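Side-chain contacts in glucosamine 6-phosphate N-acetyltransferase (Arabidopsis thaliana, PDB 3T90), which catalyses acetyl transfer from acetyl-CoA to D-glucosamine 6-phosphate, giving N-acetyl-D-glucosamine 6-phosphate on the route to UDP-N-acetylglucosamine: residues 63-68 with 98-103; 7-12 with 105-110. All coordinates share one frame; numbering follows the deposited sequence. Where two conformers were deposited one is given.

Overall arrangement
Both contacts pack helix 100-114 against the central mixed sheet of the GNAT fold, contact 1 on strand 63-74 and contact 2 on the outermost strand 5-9. Leu-100 and Phe-107, two helical turns apart, are the helix residues used. The centres of the contacts lie about 10 Å apart, and the two meet where Ile-7 CD1 packs on Lys-103 O at 3.6 Å. Contact 1 is buried and holds five of the six residues 97-102 that probably bind acetyl-CoA. The side chain of Leu-100 is about 5 Å from a bound EPE, a buffer molecule probably from the crystallisation liquor. Contact 2 lies at the surface. Its Ile-7 side chain is about 8 Å from that of Leu-100.

Contact 1 (63-68 with 98-103); sequences KIAATG and KQLGKK
Leu-100, in the first turn of helix 100-114, carries the contact of 98-103 with Ala-65 and Ala-66. Just before it, Lys-98 touches Phe-5, and Gln-99 takes the N-cap position with a left-handed backbone (phi 62°), which turns the chain into the helix. Leu-100 then points at the strand. Its CG stands anti to the carbonyl carbon (chi1 -60°) and CD1 continues the extended chain, which lets CB meet Ala-66 CB at 3.9 Å while CD1 goes on to Ala-65 CB at 3.8 Å. Consecutive strand residues normally face opposite ways. Here both alanines face Ile-56 in a classic beta bulge, helped by the helix-like psi of Ala-65 (-27°), and both methyls turn to the helix. Their small size lets the branched leucine come close, and Phe-5, Ile-56 and Phe-95 also touch it. This loop and helix start are where GNAT enzymes bind the pyrophosphate of acetyl-CoA, and residues 98-102 probably bind the cofactor here. At Gly-101, which has no side chain to stand in the way, the backbone N donates a hydrogen bond to a sulfonate oxygen of a bound EPE buffer molecule. Lys-102 turns its ammonium to Glu-106 in a salt bridge, one turn on. Lys-103 N closes the first turn weakly on Gln-99 O, 3.4 Å away, while its side chain stays exposed.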
loop_
_atom_site.group_PDB
_atom_site.type_symbol
_atom_site.label_atom_id
_atom_site.label_comp_id
_atom_site.label_asym_id
_atom_site.label_seq_id
_atom_site.Cartn_x
_atom_site.Cartn_y
_atom_site.Cartn_z
ATOM N N LYS A 63 21.906 -3.827 -18.175
ATOM C CA LYS A 63 21.140 -4.492 -17.104
ATOM C C LYS A 63 20.478 -3.405 -16.259
ATOM O O LYS A 63 20.939 -2.247 -16.177
ATOM C CB LYS A 63 22.037 -5.350 -16.215
ATOM C CG LYS A 63 22.748 -6.553 -16.913
ATOM C CD LYS A 63 21.785 -7.660 -17.297
ATOM C CE LYS A 63 22.361 -8.558 -18.437
ATOM N NZ LYS A 63 21.245 -9.391 -19.009
ATOM N N ILE A 64 19.409 -3.796 -15.597
ATOM C CA ILE A 64 18.764 -2.884 -14.663
ATOM C C ILE A 64 19.630 -2.781 -13.390
ATOM O O ILE A 64 19.991 -3.792 -12.761
ATOM C CB ILE A 64 17.361 -3.415 -14.301
ATOM C CG1 ILE A 64 16.533 -3.689 -15.580
ATOM C CG2 ILE A 64 16.626 -2.446 -13.311
ATOM C CD1 ILE A 64 16.387 -2.492 -16.487
ATOM N N ALA A 65 19.944 -1.563 -13.044
ATOM C CA ALA A 65 20.764 -1.239 -11.888
ATOM C C ALA A 65 19.991 -0.852 -10.609
ATOM O O ALA A 65 20.474 -0.952 -9.518
ATOM C CB ALA A 65 21.695 -0.037 -12.280
ATOM N N ALA A 66 18.803 -0.323 -10.783
ATOM C CA ALA A 66 17.944 0.048 -9.645
ATOM C C ALA A 66 16.507 0.057 -10.068
ATOM O O ALA A 66 16.174 0.139 -11.265
ATOM C CB ALA A 66 18.356 1.487 -9.133
ATOM N N THR A 67 15.599 -0.102 -9.110
ATOM C CA THR A 67 14.173 -0.148 -9.371
ATOM C C THR A 67 13.392 0.280 -8.122
ATOM O O THR A 67 13.902 0.219 -6.994
ATOM C CB THR A 67 13.722 -1.539 -9.827
ATOM O OG1 THR A 67 12.341 -1.469 -10.252
ATOM C CG2 THR A 67 13.878 -2.626 -8.766
ATOM N N GLY A 68 12.138 0.695 -8.371
ATOM C CA GLY A 68 11.213 0.986 -7.266
ATOM C C GLY A 68 9.876 1.179 -7.907
ATOM O O GLY A 68 9.734 1.565 -9.060
ATOM N N LYS A 98 26.135 5.351 -5.805
ATOM C CA LYS A 98 25.977 6.129 -7.058
ATOM C C LYS A 98 24.681 6.991 -7.120
ATOM O O LYS A 98 24.294 7.513 -8.178
ATOM C CB LYS A 98 26.166 5.182 -8.227
ATOM C CG LYS A 98 27.596 4.501 -8.202
ATOM C CD LYS A 98 28.184 4.235 -9.615
ATOM C CE LYS A 98 28.158 5.496 -10.503
ATOM N NZ LYS A 98 29.376 6.396 -10.582
ATOM N N GLN A 99 24.058 7.090 -5.945
ATOM C CA GLN A 99 22.893 7.881 -5.732
ATOM C C GLN A 99 21.681 7.442 -6.581
ATOM O O GLN A 99 20.750 8.205 -6.872
ATOM C CB GLN A 99 23.247 9.350 -5.894
ATOM C CG GLN A 99 24.304 9.845 -4.850
ATOM C CD GLN A 99 25.681 9.204 -4.987
ATOM O OE1 GLN A 99 26.164 9.004 -6.103
ATOM N NE2 GLN A 99 26.342 8.932 -3.848
ATOM N N LEU A 100 21.655 6.159 -6.927
ATOM C CA LEU A 100 20.546 5.662 -7.726
ATOM C C LEU A 100 19.248 5.509 -6.929
ATOM O O LEU A 100 18.156 5.743 -7.459
ATOM C CB LEU A 100 20.941 4.328 -8.380
ATOM C CG LEU A 100 22.163 4.351 -9.332
ATOM C CD1 LEU A 100 22.214 2.980 -9.972
ATOM C CD2 LEU A 100 22.026 5.472 -10.446
ATOM N N GLY A 101 19.362 5.091 -5.664
ATOM C CA GLY A 101 18.113 4.926 -4.952
ATOM C C GLY A 101 17.388 6.220 -4.712
ATOM O O GLY A 101 16.170 6.271 -4.856
ATOM N N LYS A 102 18.142 7.327 -4.489
ATOM C CA LYS A 102 17.479 8.636 -4.345
ATOM C C LYS A 102 16.753 8.998 -5.651
ATOM O O LYS A 102 15.651 9.580 -5.653
ATOM C CB LYS A 102 18.509 9.703 -3.956
ATOM C CG LYS A 102 17.930 11.147 -3.863
ATOM C CD LYS A 102 18.893 11.994 -2.975
ATOM C CE LYS A 102 18.341 13.377 -2.660
ATOM N NZ LYS A 102 18.340 14.281 -3.858
ATOM N N LYS A 103 17.423 8.747 -6.783
ATOM C CA LYS A 103 16.810 9.064 -8.081
ATOM C C LYS A 103 15.483 8.297 -8.280
ATOM O O LYS A 103 14.496 8.842 -8.818
ATOM C CB LYS A 103 17.804 8.803 -9.268
ATOM C CG LYS A 103 19.053 9.686 -9.292
ATOM C CD LYS A 103 19.900 9.398 -10.542
ATOM C CE LYS A 103 21.001 10.445 -10.659
ATOM N NZ LYS A 103 20.517 11.814 -10.226
#

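Contact 2 (7-12 with 105-110); sequences IRKLEI and VEFLMD
Phe-107 reaches from helix 105-110 to strand 7-9, its ring meeting Ile-7 and Lys-9. The axes of the two elements cross at -49° and approach to 10.3 Å, a gap that a large aromatic side chain can span. The apolar part is made first by Ile-7. With CG1 anti to the backbone N (chi1 -172°), CG1 comes to 3.9 Å from Phe-107 CD1, and an extended chi2 carries CD1 on, obliquely to the ring. There Ile-7 CD1 lies 3.8 Å from Phe-107 CD1 and equally near its CB, the two side chains running alongside but pointing opposite ways. Lys-9 lies roughly perpendicular to the phenylalanine side chain. Its CG sits near the ring plane, 4.0 Å from Phe-107 CZ at the edge, and the bend at the end of the chain brings Lys-9 NZ back to 4.0 Å from the same CZ. With an alanine in place of Phe-107, the ring contacts with Ile-7 and Lys-9 CG would probably be lost and a gap opened beside them.

The polar bonds run beside the contact. The CB of Arg-8 points away from the helix; its NH1 donates to Lys-9 O at 3.0 Å, with a bent N-H...O angle of 133°, while NH2 forms salt bridges with Asp-14 and Glu-57 outside the segment. Nonpolar packing thus joins helix and edge strand of this GNAT domain, with the arginine's charge balanced by Asp-14 and Glu-57.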
loop_
_atom_site.group_PDB
_atom_site.type_symbol
_atom_site.label_atom_id
_atom_site.label_comp_id
_atom_site.label_asym_id
_atom_site.label_seq_id
_atom_site.Cartn_x
_atom_site.Cartn_y
_atom_site.Cartn_z
ATOM N N ILE A 7 17.210 6.634 -16.479
ATOM C CA ILE A 7 16.004 6.420 -15.674
ATOM C C ILE A 7 14.754 6.438 -16.566
ATOM O O ILE A 7 14.638 7.279 -17.469
ATOM C CB ILE A 7 15.890 7.405 -14.462
ATOM C CG1 ILE A 7 14.736 7.022 -13.573
ATOM C CG2 ILE A 7 15.711 8.840 -14.924
ATOM C CD1 ILE A 7 14.826 7.678 -12.201
ATOM N N ARG A 8 13.820 5.506 -16.343
ATOM C CA ARG A 8 12.606 5.353 -17.187
ATOM C C ARG A 8 11.593 4.401 -16.490
ATOM O O ARG A 8 11.795 4.027 -15.323
ATOM C CB ARG A 8 13.023 4.737 -18.558
ATOM C CG ARG A 8 13.804 3.408 -18.412
ATOM C CD ARG A 8 14.052 2.781 -19.854
ATOM N NE ARG A 8 14.910 1.651 -19.771
ATOM C CZ ARG A 8 14.403 0.421 -19.546
ATOM N NH1 ARG A 8 13.092 0.270 -19.238
ATOM N NH2 ARG A 8 15.250 -0.607 -19.536
ATOM N N LYS A 9 10.498 4.061 -17.150
ATOM C CA LYS A 9 9.603 3.038 -16.591
ATOM C C LYS A 9 9.948 1.684 -17.051
ATOM O O LYS A 9 10.611 1.471 -18.097
ATOM C CB LYS A 9 8.171 3.388 -16.986
ATOM C CG LYS A 9 7.669 4.707 -16.284
ATOM C CD LYS A 9 6.337 5.083 -16.875
ATOM C CE LYS A 9 5.959 6.505 -16.450
ATOM N NZ LYS A 9 6.819 7.564 -17.094
ATOM N N LEU A 10 9.537 0.669 -16.283
ATOM C CA LEU A 10 9.680 -0.712 -16.713
ATOM C C LEU A 10 9.031 -0.958 -18.080
ATOM O O LEU A 10 7.923 -0.493 -18.362
ATOM C CB LEU A 10 9.025 -1.590 -15.655
ATOM C CG LEU A 10 9.153 -3.116 -15.831
ATOM C CD1 LEU A 10 10.663 -3.562 -15.497
ATOM C CD2 LEU A 10 8.125 -3.814 -14.979
ATOM N N GLU A 11 9.733 -1.738 -18.936
ATOM C CA GLU A 11 9.203 -2.113 -20.222
ATOM C C GLU A 11 9.147 -3.619 -20.352
ATOM O O GLU A 11 9.865 -4.355 -19.610
ATOM C CB GLU A 11 10.085 -1.491 -21.340
ATOM C CG GLU A 11 10.079 0.045 -21.313
ATOM C CD GLU A 11 8.699 0.635 -21.688
ATOM O OE1 GLU A 11 8.072 0.079 -22.614
ATOM O OE2 GLU A 11 8.159 1.587 -21.045
ATOM N N ILE A 12 8.369 -4.108 -21.324
ATOM C CA ILE A 12 8.176 -5.592 -21.386
ATOM C C ILE A 12 9.482 -6.315 -21.721
ATOM O O ILE A 12 9.716 -7.438 -21.226
ATOM C CB ILE A 12 6.987 -5.947 -22.296
ATOM C CG1 ILE A 12 6.441 -7.378 -21.918
ATOM C CG2 ILE A 12 7.367 -5.793 -23.733
ATOM C CD1 ILE A 12 4.936 -7.676 -22.364
ATOM N N VAL A 105 13.535 7.083 -5.857
ATOM C CA VAL A 105 12.501 7.543 -4.949
ATOM C C VAL A 105 11.945 8.881 -5.394
ATOM O O VAL A 105 10.725 9.122 -5.312
ATOM C CB VAL A 105 13.070 7.627 -3.518
ATOM C CG1 VAL A 105 12.136 8.343 -2.560
ATOM C CG2 VAL A 105 13.391 6.234 -3.022
ATOM N N GLU A 106 12.851 9.769 -5.851
ATOM C CA GLU A 106 12.351 11.053 -6.296
ATOM C C GLU A 106 11.481 10.943 -7.519
ATOM O O GLU A 106 10.496 11.672 -7.634
ATOM C CB GLU A 106 13.505 12.018 -6.593
ATOM C CG GLU A 106 14.153 12.484 -5.270
ATOM C CD GLU A 106 15.410 13.309 -5.521
ATOM O OE1 GLU A 106 16.009 13.189 -6.606
ATOM O OE2 GLU A 106 15.818 14.076 -4.633
ATOM N N PHE A 107 11.817 10.042 -8.451
ATOM C CA PHE A 107 10.945 9.846 -9.619
ATOM C C PHE A 107 9.510 9.442 -9.184
ATOM O O PHE A 107 8.517 9.953 -9.722
ATOM C CB PHE A 107 11.608 8.784 -10.511
ATOM C CG PHE A 107 10.876 8.429 -11.787
ATOM C CD1 PHE A 107 11.352 8.881 -13.016
ATOM C CD2 PHE A 107 9.791 7.516 -11.763
ATOM C CE1 PHE A 107 10.749 8.461 -14.197
ATOM C CE2 PHE A 107 9.152 7.099 -12.967
ATOM C CZ PHE A 107 9.619 7.526 -14.183
ATOM N N LEU A 108 9.437 8.475 -8.238
ATOM C CA LEU A 108 8.130 8.069 -7.788
ATOM C C LEU A 108 7.417 9.138 -6.978
ATOM O O LEU A 108 6.188 9.227 -7.129
ATOM C CB LEU A 108 8.335 6.815 -6.939
ATOM C CG LEU A 108 9.035 5.636 -7.645
ATOM C CD1 LEU A 108 9.448 4.525 -6.664
ATOM C CD2 LEU A 108 8.079 5.015 -8.682
ATOM N N MET A 109 8.146 9.915 -6.185
ATOM C CA MET A 109 7.474 11.022 -5.458
ATOM C C MET A 109 6.979 12.053 -6.450
ATOM O O MET A 109 5.836 12.537 -6.335
ATOM C CB MET A 109 8.468 11.668 -4.533
ATOM C CG MET A 109 8.798 10.808 -3.350
ATOM S SD MET A 109 10.123 11.694 -2.417
ATOM C CE MET A 109 9.858 10.726 -0.973
ATOM N N ASP A 110 7.774 12.318 -7.470
ATOM C CA ASP A 110 7.341 13.314 -8.478
ATOM C C ASP A 110 6.050 12.857 -9.177
ATOM O O ASP A 110 5.080 13.582 -9.386
ATOM C CB ASP A 110 8.443 13.488 -9.570
ATOM C CG ASP A 110 9.676 14.241 -9.096
ATOM O OD1 ASP A 110 9.654 14.921 -8.057
ATOM O OD2 ASP A 110 10.698 14.071 -9.824
#